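Local coordinates for DUF952 domain-containing protein (Caulobacter vibrioides, PDB 2O0Q) that is of unknown function but belongs to the DUF952 family of the ADP-ribosyl clan, at residues Thr2-Asp14 and Ser25-Gly39. Numbering follows the deposited sequence.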
loop_
_atom_site.group_PDB
_atom_site.type_symbol
_atom_site.label_atom_id
_atom_site.label_comp_id
_atom_site.label_asym_id
_atom_site.label_seq_id
_atom_site.Cartn_x
_atom_site.Cartn_y
_atom_site.Cartn_z
ATOM N N THR A 2 -10.764 -8.910 4.800
ATOM C CA THR A 2 -10.238 -8.409 3.498
ATOM C C THR A 2 -8.874 -7.755 3.684
ATOM O O THR A 2 -8.688 -6.930 4.577
ATOM C CB THR A 2 -11.188 -7.358 2.877
ATOM O OG1 THR A 2 -12.496 -7.925 2.717
ATOM C CG2 THR A 2 -10.664 -6.900 1.513
ATOM N N LEU A 3 -7.919 -8.132 2.844
ATOM C CA LEU A 3 -6.591 -7.541 2.913
ATOM C C LEU A 3 -6.490 -6.376 1.939
ATOM O O LEU A 3 -7.005 -6.443 0.825
ATOM C CB LEU A 3 -5.509 -8.556 2.535
ATOM C CG LEU A 3 -5.130 -9.682 3.490
ATOM C CD1 LEU A 3 -3.976 -10.468 2.882
ATOM C CD2 LEU A 3 -4.729 -9.109 4.837
ATOM N N ILE A 4 -5.842 -5.299 2.368
ATOM C CA ILE A 4 -5.623 -4.170 1.484
ATOM C C ILE A 4 -4.112 -3.999 1.474
ATOM O O ILE A 4 -3.418 -4.494 2.374
ATOM C CB ILE A 4 -6.350 -2.888 1.950
ATOM C CG1 ILE A 4 -6.060 -2.597 3.422
ATOM C CG2 ILE A 4 -7.849 -3.049 1.700
ATOM C CD1 ILE A 4 -6.663 -1.286 3.899
ATOM N N TYR A 5 -3.597 -3.321 0.461
ATOM C CA TYR A 5 -2.158 -3.189 0.326
ATOM C C TYR A 5 -1.608 -1.795 0.140
ATOM O O TYR A 5 -2.231 -0.931 -0.479
ATOM C CB TYR A 5 -1.681 -4.039 -0.848
ATOM C CG TYR A 5 -2.083 -5.493 -0.764
ATOM C CD1 TYR A 5 -3.374 -5.908 -1.099
ATOM C CD2 TYR A 5 -1.176 -6.451 -0.321
ATOM C CE1 TYR A 5 -3.751 -7.250 -0.992
ATOM C CE2 TYR A 5 -1.534 -7.787 -0.209
ATOM C CZ TYR A 5 -2.820 -8.182 -0.544
ATOM O OH TYR A 5 -3.161 -9.511 -0.421
ATOM N N LYS A 6 -0.405 -1.609 0.667
ATOM C CA LYS A 6 0.303 -0.355 0.550
ATOM C C LYS A 6 1.652 -0.697 -0.054
ATOM O O LYS A 6 2.296 -1.677 0.343
ATOM C CB LYS A 6 0.513 0.295 1.926
ATOM C CG LYS A 6 1.236 1.647 1.862
ATOM C CD LYS A 6 0.367 2.714 1.198
ATOM C CE LYS A 6 1.190 3.909 0.720
ATOM N NZ LYS A 6 0.331 4.952 0.058
ATOM N N ILE A 7 2.067 0.095 -1.032
ATOM C CA ILE A 7 3.363 -0.083 -1.665
ATOM C C ILE A 7 4.171 1.149 -1.274
ATOM O O ILE A 7 3.692 2.274 -1.421
ATOM C CB ILE A 7 3.233 -0.147 -3.205
ATOM C CG1 ILE A 7 2.408 -1.377 -3.595
ATOM C CG2 ILE A 7 4.621 -0.192 -3.851
ATOM C CD1 ILE A 7 2.078 -1.475 -5.079
ATOM N N LEU A 8 5.375 0.941 -0.745
ATOM C CA LEU A 8 6.227 2.061 -0.352
ATOM C C LEU A 8 7.693 1.661 -0.399
ATOM O O LEU A 8 8.030 0.474 -0.447
ATOM C CB LEU A 8 5.867 2.562 1.059
ATOM C CG LEU A 8 6.419 1.853 2.305
ATOM C CD1 LEU A 8 6.028 2.648 3.537
ATOM C CD2 LEU A 8 5.888 0.449 2.415
ATOM N N SER A 9 8.570 2.656 -0.392
ATOM C CA SER A 9 10.004 2.397 -0.444
ATOM C C SER A 9 10.494 1.798 0.869
ATOM O O SER A 9 9.868 1.968 1.917
ATOM C CB SER A 9 10.766 3.697 -0.718
ATOM O OG SER A 9 10.734 4.561 0.409
ATOM N N ARG A 10 11.616 1.091 0.804
ATOM C CA ARG A 10 12.206 0.489 1.996
ATOM C C ARG A 10 12.544 1.601 2.993
ATOM O O ARG A 10 12.361 1.448 4.204
ATOM C CB ARG A 10 13.465 -0.295 1.608
ATOM C CG ARG A 10 14.401 -0.655 2.764
ATOM C CD ARG A 10 13.693 -1.378 3.900
ATOM N NE ARG A 10 13.122 -2.660 3.497
ATOM C CZ ARG A 10 12.555 -3.516 4.342
ATOM N NH1 ARG A 10 12.491 -3.220 5.634
ATOM N NH2 ARG A 10 12.048 -4.662 3.903
ATOM N N ALA A 11 13.022 2.728 2.478
ATOM C CA ALA A 11 13.371 3.858 3.333
ATOM C C ALA A 11 12.159 4.305 4.140
ATOM O O ALA A 11 12.242 4.507 5.352
ATOM C CB ALA A 11 13.887 5.017 2.487
ATOM N N GLU A 12 11.027 4.456 3.464
ATOM C CA GLU A 12 9.816 4.891 4.137
ATOM C C GLU A 12 9.322 3.883 5.164
ATOM O O GLU A 12 8.830 4.268 6.228
ATOM C CB GLU A 12 8.734 5.203 3.101
ATOM C CG GLU A 12 9.020 6.492 2.337
ATOM C CD GLU A 12 8.110 6.687 1.142
ATOM O OE1 GLU A 12 8.124 5.818 0.246
ATOM O OE2 GLU A 12 7.388 7.708 1.098
ATOM N N TRP A 13 9.466 2.596 4.861
ATOM C CA TRP A 13 9.024 1.565 5.790
ATOM C C TRP A 13 9.932 1.542 7.026
ATOM O O TRP A 13 9.445 1.439 8.154
ATOM C CB TRP A 13 9.013 0.196 5.101
ATOM C CG TRP A 13 8.506 -0.932 5.971
ATOM C CD1 TRP A 13 9.065 -2.170 6.104
ATOM C CD2 TRP A 13 7.345 -0.925 6.817
ATOM N NE1 TRP A 13 8.332 -2.934 6.982
ATOM C CE2 TRP A 13 7.270 -2.196 7.434
ATOM C CE3 TRP A 13 6.362 0.030 7.115
ATOM C CZ2 TRP A 13 6.252 -2.539 8.334
ATOM C CZ3 TRP A 13 5.343 -0.313 8.014
ATOM C CH2 TRP A 13 5.301 -1.588 8.611
ATOM N N ASP A 14 11.246 1.643 6.826
ATOM C CA ASP A 14 12.158 1.653 7.968
ATOM C C ASP A 14 11.866 2.885 8.823
ATOM O O ASP A 14 11.835 2.809 10.056
ATOM C CB ASP A 14 13.626 1.691 7.519
ATOM C CG ASP A 14 14.113 0.360 6.981
ATOM O OD1 ASP A 14 13.483 -0.679 7.264
ATOM O OD2 ASP A 14 15.148 0.354 6.280
ATOM N N SER A 25 2.985 8.494 2.355
ATOM C CA SER A 25 3.945 8.894 1.336
ATOM C C SER A 25 3.700 10.371 1.037
ATOM O O SER A 25 2.768 10.976 1.580
ATOM C CB SER A 25 3.719 8.093 0.055
ATOM O OG SER A 25 2.486 8.473 -0.541
ATOM N N ALA A 26 4.529 10.943 0.166
ATOM C CA ALA A 26 4.392 12.344 -0.215
ATOM C C ALA A 26 2.973 12.623 -0.711
ATOM O O ALA A 26 2.334 13.594 -0.286
ATOM C CB ALA A 26 5.398 12.690 -1.299
ATOM N N VAL A 27 2.482 11.772 -1.608
ATOM C CA VAL A 27 1.137 11.943 -2.143
ATOM C C VAL A 27 0.069 11.722 -1.077
ATOM O O VAL A 27 -0.951 12.406 -1.078
ATOM C CB VAL A 27 0.869 10.989 -3.320
ATOM C CG1 VAL A 27 1.788 11.333 -4.469
ATOM C CG2 VAL A 27 1.074 9.549 -2.886
ATOM N N ASP A 28 0.293 10.773 -0.169
ATOM C CA ASP A 28 -0.685 10.522 0.890
ATOM C C ASP A 28 -0.852 11.789 1.723
ATOM O O ASP A 28 -1.969 12.253 1.966
ATOM C CB ASP A 28 -0.236 9.397 1.830
ATOM C CG ASP A 28 -0.207 8.037 1.161
ATOM O OD1 ASP A 28 -0.991 7.806 0.213
ATOM O OD2 ASP A 28 0.596 7.189 1.612
ATOM N N LEU A 29 0.273 12.342 2.161
ATOM C CA LEU A 29 0.261 13.553 2.976
ATOM C C LEU A 29 -0.355 14.728 2.227
ATOM O O LEU A 29 -1.001 15.585 2.830
ATOM C CB LEU A 29 1.686 13.883 3.428
ATOM C CG LEU A 29 2.273 12.844 4.390
ATOM C CD1 LEU A 29 3.776 13.060 4.556
ATOM C CD2 LEU A 29 1.554 12.931 5.725
ATOM N N ALA A 30 -0.163 14.760 0.911
ATOM C CA ALA A 30 -0.721 15.825 0.087
ATOM C C ALA A 30 -2.234 15.701 -0.009
ATOM O O ALA A 30 -2.960 16.693 0.111
ATOM C CB ALA A 30 -0.125 15.775 -1.318
ATOM N N ASP A 31 -2.698 14.474 -0.233
ATOM C CA ASP A 31 -4.119 14.203 -0.387
ATOM C C ASP A 31 -4.919 14.140 0.906
ATOM O O ASP A 31 -6.139 14.305 0.880
ATOM C CB ASP A 31 -4.323 12.913 -1.189
ATOM C CG ASP A 31 -3.814 13.028 -2.618
ATOM O OD1 ASP A 31 -3.545 14.158 -3.074
ATOM O OD2 ASP A 31 -3.687 11.987 -3.294
ATOM N N GLY A 32 -4.246 13.914 2.031
ATOM C CA GLY A 32 -4.950 13.867 3.305
ATOM C C GLY A 32 -5.365 12.489 3.791
ATOM O O GLY A 32 -6.154 12.363 4.736
ATOM N N PHE A 33 -4.846 11.452 3.146
ATOM C CA PHE A 33 -5.157 10.080 3.531
ATOM C C PHE A 33 -4.155 9.137 2.890
ATOM O O PHE A 33 -3.478 9.497 1.927
ATOM C CB PHE A 33 -6.574 9.687 3.097
ATOM C CG PHE A 33 -6.822 9.839 1.623
ATOM C CD1 PHE A 33 -7.345 11.022 1.112
ATOM C CD2 PHE A 33 -6.522 8.801 0.743
ATOM C CE1 PHE A 33 -7.568 11.172 -0.257
ATOM C CE2 PHE A 33 -6.739 8.942 -0.627
ATOM C CZ PHE A 33 -7.264 10.130 -1.124
ATOM N N ILE A 34 -4.062 7.927 3.424
ATOM C CA ILE A 34 -3.136 6.957 2.876
ATOM C C ILE A 34 -3.813 6.145 1.784
ATOM O O ILE A 34 -4.872 5.542 1.999
ATOM C CB ILE A 34 -2.598 6.017 3.970
ATOM C CG1 ILE A 34 -1.772 6.830 4.972
ATOM C CG2 ILE A 34 -1.739 4.923 3.346
ATOM C CD1 ILE A 34 -1.359 6.052 6.191
ATOM N N HIS A 35 -3.198 6.157 0.606
ATOM C CA HIS A 35 -3.706 5.427 -0.546
ATOM C C HIS A 35 -3.340 3.958 -0.439
ATOM O O HIS A 35 -2.159 3.611 -0.439
ATOM C CB HIS A 35 -3.098 5.956 -1.849
ATOM C CG HIS A 35 -3.698 7.236 -2.340
ATOM N ND1 HIS A 35 -3.371 8.466 -1.812
ATOM C CD2 HIS A 35 -4.573 7.481 -3.347
ATOM C CE1 HIS A 35 -4.013 9.413 -2.474
ATOM N NE2 HIS A 35 -4.750 8.842 -3.410
ATOM N N LEU A 36 -4.351 3.103 -0.350
ATOM C CA LEU A 36 -4.139 1.661 -0.294
ATOM C C LEU A 36 -4.916 1.065 -1.459
ATOM O O LEU A 36 -5.708 1.765 -2.091
ATOM C CB LEU A 36 -4.621 1.085 1.044
ATOM C CG LEU A 36 -3.672 1.462 2.193
ATOM C CD1 LEU A 36 -4.392 2.326 3.190
ATOM C CD2 LEU A 36 -3.147 0.220 2.881
ATOM N N SER A 37 -4.673 -0.208 -1.759
ATOM C CA SER A 37 -5.352 -0.877 -2.867
ATOM C C SER A 37 -5.880 -2.241 -2.461
ATOM O O SER A 37 -5.233 -2.961 -1.701
ATOM C CB SER A 37 -4.391 -1.097 -4.044
ATOM O OG SER A 37 -3.829 0.108 -4.526
ATOM N N ALA A 38 -7.061 -2.592 -2.963
ATOM C CA ALA A 38 -7.608 -3.916 -2.689
ATOM C C ALA A 38 -6.754 -4.842 -3.555
ATOM O O ALA A 38 -6.068 -4.380 -4.466
ATOM C CB ALA A 38 -9.062 -3.996 -3.114
ATOM N N GLY A 39 -6.787 -6.138 -3.276
ATOM C CA GLY A 39 -5.989 -7.073 -4.046
ATOM C C GLY A 39 -6.161 -7.027 -5.559
ATOM O O GLY A 39 -5.174 -7.086 -6.293
HETATM O O HOH W 1 -7.929 -7.787 -1.208
HETATM O O HOH W 2 -1.532 -0.057 -3.006
HETATM O O HOH W 3 1.946 6.440 -2.092
HETATM O O HOH W 4 -0.008 2.285 -2.227
HETATM O O HOH W 5 6.875 9.557 -0.700
#
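K6 leaves strand 3-9 with CG anti to its own N (chi1 -179°), turns about CB-CG (chi2 68°) and is extended from there, which carries NZ to the carboxylate of D28 and the carbonyl of H35. The salt bridge is two-pronged but unequal: NZ lies 2.7 Å from D28 OD2, on that oxygen's syn lone pair, and its bond to OD1 is weak. A separate bond, NZ to H35 O at 2.9 Å, lies in the carbonyl plane on a lone pair, and water 3 links NZ to S25 OG. The ammonium is thus gripped by protein and water, while K6 CD rests on I34 CG2 at 3.7 Å.

D28 is itself held from several sides. S25 N donates to OD2 and D28 N to S25 OG, a capping box that starts helix 26-31; OD1 receives H35 N from above the carboxylate plane and also accepts from H35 ND1, which approaches nearly along the C-O bond direction, with OD1 close to the imidazole plane. Each carboxylate oxygen thus accepts from more than one donor, which fixes the carboxylate's rotation.

On the N-terminal side of K6, strand 3-9 pairs antiparallel with 34-38. Y5 and S37 form a hydrogen-bonded pair, Y5 N to S37 O at 2.7 Å and S37 N to Y5 O at 2.9 Å, and S37 O also lies in plane at the edge of the Y5 ring. Beyond K6 the strands part: water 4 joins I7 N to H35 O, where a direct bond is lacking. I4 CD1 meets L36 CD2 at 4.0 Å, and P82 of strand 80-84 touches both side chains.

In the antiparallel sheet, strand 3-9 lies between 34-38 and 56-62, and strand 80-84 flanks 34-38; F22 of strand 21-22 packs on K6 and D28, and S37 OG bonds T45 of helix 39-49.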